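Local coordinates for protein toll (Drosophila melanogaster, PDB 4LXR) that is the receptor for the cleaved, active form of Spätzle, turning its binding into Toll signalling for embryonic dorsal-ventral polarity and antifungal defence, at residues Thr391-Arg396 with His415-His420; Arg396-Thr401 with His420-Leu425. All blocks are in the same frame, centred on the assembly; numbering follows the deposited sequence.

Contact 1 (Thr391-Arg396 with His415-His420). With NAG (2-acetamido-2-deoxy-beta-D-glucopyranose), chain E.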
loop_
_atom_site.group_PDB
_atom_site.type_symbol
_atom_site.label_atom_id
_atom_site.label_comp_id
_atom_site.label_asym_id
_atom_site.label_seq_id
_atom_site.Cartn_x
_atom_site.Cartn_y
_atom_site.Cartn_z
ATOM N N THR A 391 4.682 -18.025 3.664
ATOM C CA THR A 391 3.971 -16.902 4.262
ATOM C C THR A 391 2.672 -17.316 4.947
ATOM O O THR A 391 1.898 -18.113 4.415
ATOM C CB THR A 391 3.773 -15.687 3.303
ATOM O OG1 THR A 391 2.414 -15.576 2.917
ATOM C CG2 THR A 391 4.647 -15.779 2.100
ATOM N N LEU A 392 2.490 -16.784 6.157
ATOM C CA LEU A 392 1.327 -17.023 6.997
ATOM C C LEU A 392 0.644 -15.681 7.259
ATOM O O LEU A 392 1.261 -14.746 7.803
ATOM C CB LEU A 392 1.746 -17.673 8.328
ATOM C CG LEU A 392 0.641 -17.945 9.351
ATOM C CD1 LEU A 392 -0.455 -18.862 8.739
ATOM C CD2 LEU A 392 1.201 -18.558 10.662
ATOM N N VAL A 393 -0.620 -15.574 6.858
ATOM C CA VAL A 393 -1.370 -14.328 7.039
ATOM C C VAL A 393 -2.544 -14.582 7.973
ATOM O O VAL A 393 -3.423 -15.391 7.663
ATOM C CB VAL A 393 -1.868 -13.736 5.695
ATOM C CG1 VAL A 393 -2.534 -12.373 5.905
ATOM C CG2 VAL A 393 -0.725 -13.604 4.716
ATOM N N MET A 394 -2.531 -13.919 9.134
ATOM C CA MET A 394 -3.578 -14.093 10.129
ATOM C C MET A 394 -4.053 -12.746 10.633
ATOM O O MET A 394 -4.487 -12.608 11.793
ATOM C CB MET A 394 -3.103 -14.964 11.293
ATOM C CG MET A 394 -2.634 -16.347 10.852
ATOM S SD MET A 394 -2.363 -17.443 12.240
ATOM C CE MET A 394 -3.992 -17.585 12.948
ATOM N N SER A 395 -3.971 -11.760 9.744
ATOM C CA SER A 395 -4.412 -10.397 10.034
ATOM C C SER A 395 -5.882 -10.333 10.385
ATOM O O SER A 395 -6.688 -11.090 9.839
ATOM C CB SER A 395 -4.173 -9.516 8.811
ATOM O OG SER A 395 -2.888 -9.772 8.296
ATOM N N ARG A 396 -6.223 -9.406 11.275
ATOM C CA ARG A 396 -7.606 -9.125 11.631
ATOM C C ARG A 396 -8.335 -10.399 12.067
ATOM O O ARG A 396 -9.363 -10.777 11.495
ATOM C CB ARG A 396 -8.336 -8.411 10.480
ATOM C CG ARG A 396 -7.812 -6.983 10.204
ATOM C CD ARG A 396 -8.410 -6.352 8.940
ATOM N NE ARG A 396 -8.182 -7.211 7.783
ATOM C CZ ARG A 396 -7.088 -7.183 7.029
ATOM N NH1 ARG A 396 -6.122 -6.309 7.263
ATOM N NH2 ARG A 396 -6.965 -8.033 6.034
ATOM N N HIS A 415 7.600 -14.897 5.992
ATOM C CA HIS A 415 6.730 -13.734 6.108
ATOM C C HIS A 415 5.535 -14.044 7.008
ATOM O O HIS A 415 4.651 -14.834 6.650
ATOM C CB HIS A 415 6.244 -13.292 4.724
ATOM C CG HIS A 415 7.355 -13.081 3.740
ATOM N ND1 HIS A 415 8.232 -12.019 3.822
ATOM C CD2 HIS A 415 7.740 -13.806 2.661
ATOM C CE1 HIS A 415 9.100 -12.091 2.829
ATOM N NE2 HIS A 415 8.822 -13.166 2.109
ATOM N N LEU A 416 5.517 -13.409 8.173
ATOM C CA LEU A 416 4.526 -13.676 9.198
ATOM C C LEU A 416 3.717 -12.409 9.496
ATOM O O LEU A 416 4.243 -11.437 10.029
ATOM C CB LEU A 416 5.212 -14.207 10.459
ATOM C CG LEU A 416 4.297 -14.495 11.653
ATOM C CD1 LEU A 416 3.115 -15.403 11.250
ATOM C CD2 LEU A 416 5.096 -15.114 12.785
ATOM N N HIS A 417 2.441 -12.420 9.126
ATOM C CA HIS A 417 1.552 -11.281 9.357
ATOM C C HIS A 417 0.521 -11.576 10.433
ATOM O O HIS A 417 -0.401 -12.379 10.230
ATOM C CB HIS A 417 0.836 -10.893 8.067
ATOM C CG HIS A 417 1.769 -10.573 6.942
ATOM N ND1 HIS A 417 2.186 -9.289 6.665
ATOM C CD2 HIS A 417 2.379 -11.373 6.036
ATOM C CE1 HIS A 417 3.003 -9.311 5.627
ATOM N NE2 HIS A 417 3.140 -10.563 5.230
ATOM N N LEU A 418 0.678 -10.904 11.567
ATOM C CA LEU A 418 -0.222 -11.054 12.690
ATOM C C LEU A 418 -0.834 -9.715 13.055
ATOM O O LEU A 418 -1.267 -9.519 14.191
ATOM C CB LEU A 418 0.508 -11.656 13.902
ATOM C CG LEU A 418 1.020 -13.086 13.698
ATOM C CD1 LEU A 418 1.773 -13.570 14.920
ATOM C CD2 LEU A 418 -0.124 -14.057 13.338
ATOM N N ASP A 419 -0.891 -8.801 12.090
ATOM C CA ASP A 419 -1.392 -7.451 12.361
ATOM C C ASP A 419 -2.893 -7.406 12.713
ATOM O O ASP A 419 -3.671 -8.179 12.179
ATOM C CB ASP A 419 -1.098 -6.525 11.175
ATOM C CG ASP A 419 -1.408 -7.181 9.828
ATOM O OD1 ASP A 419 -1.046 -8.355 9.640
ATOM O OD2 ASP A 419 -2.021 -6.534 8.953
ATOM N N HIS A 420 -3.278 -6.479 13.598
ATOM C CA HIS A 420 -4.678 -6.245 13.974
ATOM C C HIS A 420 -5.255 -7.434 14.749
ATOM O O HIS A 420 -6.254 -8.032 14.366
ATOM C CB HIS A 420 -5.552 -5.912 12.745
ATOM C CG HIS A 420 -4.938 -4.909 11.815
ATOM N ND1 HIS A 420 -4.684 -3.605 12.184
ATOM C CD2 HIS A 420 -4.526 -5.021 10.530
ATOM C CE1 HIS A 420 -4.141 -2.957 11.171
ATOM N NE2 HIS A 420 -4.041 -3.792 10.151
HETATM C C1 NAG E . -6.533 -2.099 15.170
HETATM C C2 NAG E . -7.116 -1.132 14.122
HETATM C C3 NAG E . -8.619 -0.953 14.335
HETATM C C4 NAG E . -9.325 -2.302 14.406
HETATM C C5 NAG E . -8.663 -3.154 15.484
HETATM C C6 NAG E . -9.274 -4.529 15.628
HETATM C C7 NAG E . -5.517 0.537 13.274
HETATM C C8 NAG E . -4.938 1.905 13.474
HETATM N N2 NAG E . -6.443 0.158 14.163
HETATM O O3 NAG E . -9.131 -0.158 13.273
HETATM O O4 NAG E . -10.693 -2.124 14.758
HETATM O O5 NAG E . -7.279 -3.338 15.157
HETATM O O6 NAG E . -9.135 -5.286 14.433
HETATM O O7 NAG E . -5.161 -0.191 12.352
HETATM O O HOH W 1 -3.108 -6.460 6.504
#
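Leu392 meets His415 and His417 through its backbone, with its N-H given to His415 O (N to O 3.0 Å) and its O receiving His417 N (2.9 Å). His417 O then takes Met394 N at 2.8 Å, completing the ladder between two adjacent parallel strands of the leucine-rich repeat solenoid. Beyond the strands Arg396 N continues the pattern to Asp419 O. Strand 367-369 flanks 391-393, and strand 450-452 flanks 415-417.

On one face Leu392 CD2 packs on Leu416 CD1 (3.7 Å), the two leucines running side by side into the hydrophobic interior. The opposite face carries Thr391, Val393, His415 and His417. Just past the strands, Ser395 OG donates to Asp419 OD1 at 2.7 Å, arriving from above the carboxylate plane. Asp419 CG sits between its backbone N and carbonyl carbon (chi1 44°), a torsion that swings the carboxylate across to the serine. Asp419 OD2 accepts from a water that in turn accepts from Arg396 NH1, bridging charges that stand 4.4 Å apart (NH1 to OD2) without direct contact. Arg396 NE is engaged instead by Asp372. Arg396 CG runs alongside His420 CB at 3.6 Å, the guanidinium turned 40° from the ring. His420 CE1 comes near O7 of the N-acetylglucosamine.

Side-chain polar atoms here thus find partners across the repeats: Ser395 with Asp419, Arg396 with Asp372, His415 ND1 with Thr450 and His420 ND1 with glycosylated Asn455. The two acidic partners of Arg396, one direct and one through water, probably stabilise its positive charge.

Contact 2 (Arg396-Thr401 with His420-Leu425). With NAG (2-acetamido-2-deoxy-beta-D-glucopyranose), chain E.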
loop_
_atom_site.group_PDB
_atom_site.type_symbol
_atom_site.label_atom_id
_atom_site.label_comp_id
_atom_site.label_asym_id
_atom_site.label_seq_id
_atom_site.Cartn_x
_atom_site.Cartn_y
_atom_site.Cartn_z
ATOM N N ARG A 396 -6.223 -9.406 11.275
ATOM C CA ARG A 396 -7.606 -9.125 11.631
ATOM C C ARG A 396 -8.335 -10.399 12.067
ATOM O O ARG A 396 -9.363 -10.777 11.495
ATOM C CB ARG A 396 -8.336 -8.411 10.480
ATOM C CG ARG A 396 -7.812 -6.983 10.204
ATOM C CD ARG A 396 -8.410 -6.352 8.940
ATOM N NE ARG A 396 -8.182 -7.211 7.783
ATOM C CZ ARG A 396 -7.088 -7.183 7.029
ATOM N NH1 ARG A 396 -6.122 -6.309 7.263
ATOM N NH2 ARG A 396 -6.965 -8.033 6.034
ATOM N N ASN A 397 -7.758 -11.067 13.063
ATOM C CA ASN A 397 -8.447 -12.100 13.827
ATOM C C ASN A 397 -8.645 -11.570 15.254
ATOM O O ASN A 397 -8.657 -10.366 15.451
ATOM C CB ASN A 397 -7.670 -13.418 13.786
ATOM C CG ASN A 397 -7.973 -14.239 12.535
ATOM O OD1 ASN A 397 -8.799 -15.150 12.576
ATOM N ND2 ASN A 397 -7.309 -13.920 11.419
ATOM N N ARG A 398 -8.818 -12.451 16.234
ATOM C CA ARG A 398 -8.908 -12.049 17.641
ATOM C C ARG A 398 -7.821 -12.778 18.423
ATOM O O ARG A 398 -8.050 -13.232 19.546
ATOM C CB ARG A 398 -10.267 -12.411 18.243
ATOM C CG ARG A 398 -11.498 -11.963 17.437
ATOM C CD ARG A 398 -11.484 -10.486 17.086
ATOM N NE ARG A 398 -11.396 -9.644 18.272
ATOM C CZ ARG A 398 -10.569 -8.612 18.410
ATOM N NH1 ARG A 398 -9.733 -8.277 17.432
ATOM N NH2 ARG A 398 -10.574 -7.915 19.540
ATOM N N LEU A 399 -6.639 -12.904 17.826
ATOM C CA LEU A 399 -5.572 -13.710 18.422
ATOM C C LEU A 399 -5.130 -13.112 19.732
ATOM O O LEU A 399 -4.868 -11.920 19.813
ATOM C CB LEU A 399 -4.373 -13.822 17.481
ATOM C CG LEU A 399 -4.598 -14.642 16.215
ATOM C CD1 LEU A 399 -3.306 -14.694 15.386
ATOM C CD2 LEU A 399 -5.024 -16.029 16.648
ATOM N N ARG A 400 -5.060 -13.946 20.759
ATOM C CA ARG A 400 -4.677 -13.484 22.081
ATOM C C ARG A 400 -3.506 -14.317 22.621
ATOM O O ARG A 400 -2.623 -13.793 23.300
ATOM C CB ARG A 400 -5.890 -13.495 23.024
ATOM C CG ARG A 400 -5.583 -13.828 24.472
ATOM C CD ARG A 400 -6.094 -12.755 25.425
ATOM N NE ARG A 400 -5.663 -12.996 26.803
ATOM C CZ ARG A 400 -4.456 -12.682 27.272
ATOM N NH1 ARG A 400 -3.557 -12.114 26.471
ATOM N NH2 ARG A 400 -4.143 -12.939 28.536
ATOM N N THR A 401 -3.482 -15.610 22.315
ATOM C CA THR A 401 -2.362 -16.430 22.752
ATOM C C THR A 401 -1.660 -17.146 21.614
ATOM O O THR A 401 -2.277 -17.544 20.624
ATOM C CB THR A 401 -2.769 -17.495 23.790
ATOM O OG1 THR A 401 -3.477 -18.553 23.126
ATOM C CG2 THR A 401 -3.622 -16.885 24.879
ATOM N N HIS A 420 -3.278 -6.479 13.598
ATOM C CA HIS A 420 -4.678 -6.245 13.974
ATOM C C HIS A 420 -5.255 -7.434 14.749
ATOM O O HIS A 420 -6.254 -8.032 14.366
ATOM C CB HIS A 420 -5.552 -5.912 12.745
ATOM C CG HIS A 420 -4.938 -4.909 11.815
ATOM N ND1 HIS A 420 -4.684 -3.605 12.184
ATOM C CD2 HIS A 420 -4.526 -5.021 10.530
ATOM C CE1 HIS A 420 -4.141 -2.957 11.171
ATOM N NE2 HIS A 420 -4.041 -3.792 10.151
ATOM N N ASN A 421 -4.592 -7.782 15.833
ATOM C CA ASN A 421 -5.049 -8.848 16.701
ATOM C C ASN A 421 -5.006 -8.351 18.143
ATOM O O ASN A 421 -4.913 -7.141 18.370
ATOM C CB ASN A 421 -4.199 -10.106 16.479
ATOM C CG ASN A 421 -4.688 -10.925 15.298
ATOM O OD1 ASN A 421 -5.763 -11.519 15.369
ATOM N ND2 ASN A 421 -3.918 -10.952 14.202
ATOM N N ASP A 422 -5.082 -9.258 19.114
ATOM C CA ASP A 422 -5.047 -8.863 20.525
ATOM C C ASP A 422 -3.838 -9.468 21.210
ATOM O O ASP A 422 -3.920 -9.923 22.350
ATOM C CB ASP A 422 -6.312 -9.316 21.252
ATOM C CG ASP A 422 -7.502 -8.437 20.953
ATOM O OD1 ASP A 422 -7.407 -7.213 21.176
ATOM O OD2 ASP A 422 -8.533 -8.970 20.493
ATOM N N ILE A 423 -2.715 -9.491 20.504
ATOM C CA ILE A 423 -1.520 -10.156 20.995
ATOM C C ILE A 423 -0.715 -9.292 21.953
ATOM O O ILE A 423 -0.243 -8.214 21.583
ATOM C CB ILE A 423 -0.617 -10.578 19.831
ATOM C CG1 ILE A 423 -1.400 -11.480 18.872
ATOM C CG2 ILE A 423 0.622 -11.266 20.352
ATOM C CD1 ILE A 423 -0.783 -11.590 17.497
ATOM N N ASP A 424 -0.549 -9.762 23.186
ATOM C CA ASP A 424 0.295 -9.036 24.139
ATOM C C ASP A 424 1.546 -9.821 24.569
ATOM O O ASP A 424 2.395 -9.306 25.306
ATOM C CB ASP A 424 -0.527 -8.561 25.355
ATOM C CG ASP A 424 -1.036 -9.706 26.218
ATOM O OD1 ASP A 424 -0.864 -10.888 25.842
ATOM O OD2 ASP A 424 -1.630 -9.417 27.282
ATOM N N LEU A 425 1.640 -11.068 24.115
ATOM C CA LEU A 425 2.714 -11.991 24.506
ATOM C C LEU A 425 2.878 -12.139 26.021
ATOM O O LEU A 425 3.900 -12.633 26.498
ATOM C CB LEU A 425 4.043 -11.632 23.835
ATOM C CG LEU A 425 4.078 -11.695 22.307
ATOM C CD1 LEU A 425 5.492 -11.427 21.811
ATOM C CD2 LEU A 425 3.566 -13.045 21.785
HETATM C C1 NAG E . -6.533 -2.099 15.170
HETATM C C2 NAG E . -7.116 -1.132 14.122
HETATM C C3 NAG E . -8.619 -0.953 14.335
HETATM C C4 NAG E . -9.325 -2.302 14.406
HETATM C C5 NAG E . -8.663 -3.154 15.484
HETATM C C6 NAG E . -9.274 -4.529 15.628
HETATM C C7 NAG E . -5.517 0.537 13.274
HETATM C C8 NAG E . -4.938 1.905 13.474
HETATM N N2 NAG E . -6.443 0.158 14.163
HETATM O O3 NAG E . -9.131 -0.158 13.273
HETATM O O4 NAG E . -10.693 -2.124 14.758
HETATM O O5 NAG E . -7.279 -3.338 15.157
HETATM O O6 NAG E . -9.135 -5.286 14.433
HETATM O O7 NAG E . -5.161 -0.191 12.352
HETATM O O HOH W 2 -9.096 -7.841 14.364
HETATM O O HOH W 3 0.038 -13.197 23.391
#
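Asn421 lies alongside Leu399 in a rung of the asparagine ladder of the leucine-rich repeat fold, where the chain turns away from the concave strands. Its ND2 donates to Met394 O and Leu418 O, spanning two repeats, while OD1 faces the backbone of the other segment and accepts from Leu399 N at 3.0 Å, with a weak second bond from Asn397 N. OD1 is crowded in the model, so the exact length of these bonds is less certain. Asn397 occupies the matching place one repeat earlier, with its OD1 bound to Leu375 N.

This inner part is close-packed. The side chains of Leu399 and Asn421 point the same way, Leu399 CB to Asn421 CG 3.6 Å, and Leu399 O accepts Asp422 N (2.8 Å) in its carbonyl plane. Ile423 CG1 rests against Leu399 CB at 4.0 Å.

Toward solvent the contact opens into charged pairs. Arg398 folds back through bends at chi2 (-53°) and chi3 (-58°), which bring its guanidinium up to Asp422, whose OD2 lies over one face of it, nearest NH2, the two planes 78° apart. This salt bridge is therefore not the in-plane paired kind; its very short modelled spacing makes the detail doubtful. Arg398 NH1 also donates to Asn397 O. Further along, exposed Arg400 extends NH1 to Asp424 OD1 (3.0 Å) in a salt bridge whose hydrogen bond is weak, although the oxygen lies at the guanidinium edge; Asp424 OD1 additionally accepts Gln426 N. A water links Arg400 O to Leu425 N, the latter weakly. At the opposite end another water donates to both Asn397 O and His420 O, and is hydrogen-bonded to sugar O6.

In the fold
From the N terminus, the chain passes through 391-396 and directly into 396-401 in LRR 11, then travels round the repeat before re-entering through 415-420 and 420-425 in LRR 12. Each contact therefore closes one turn of the solenoid, with 18 residues between its segments, and the two cross because their segments alternate; Arg396 and His420 belong to both. Contact 1 joins neighbouring strands of the concave side, while contact 2 joins the loops that leave them. Between their centres, about 10 Å apart, the interior is continuous: Leu399 CD1 packs against Met394 CE and Leu418 CD2, and Ile423 CD1 against Leu418 CB.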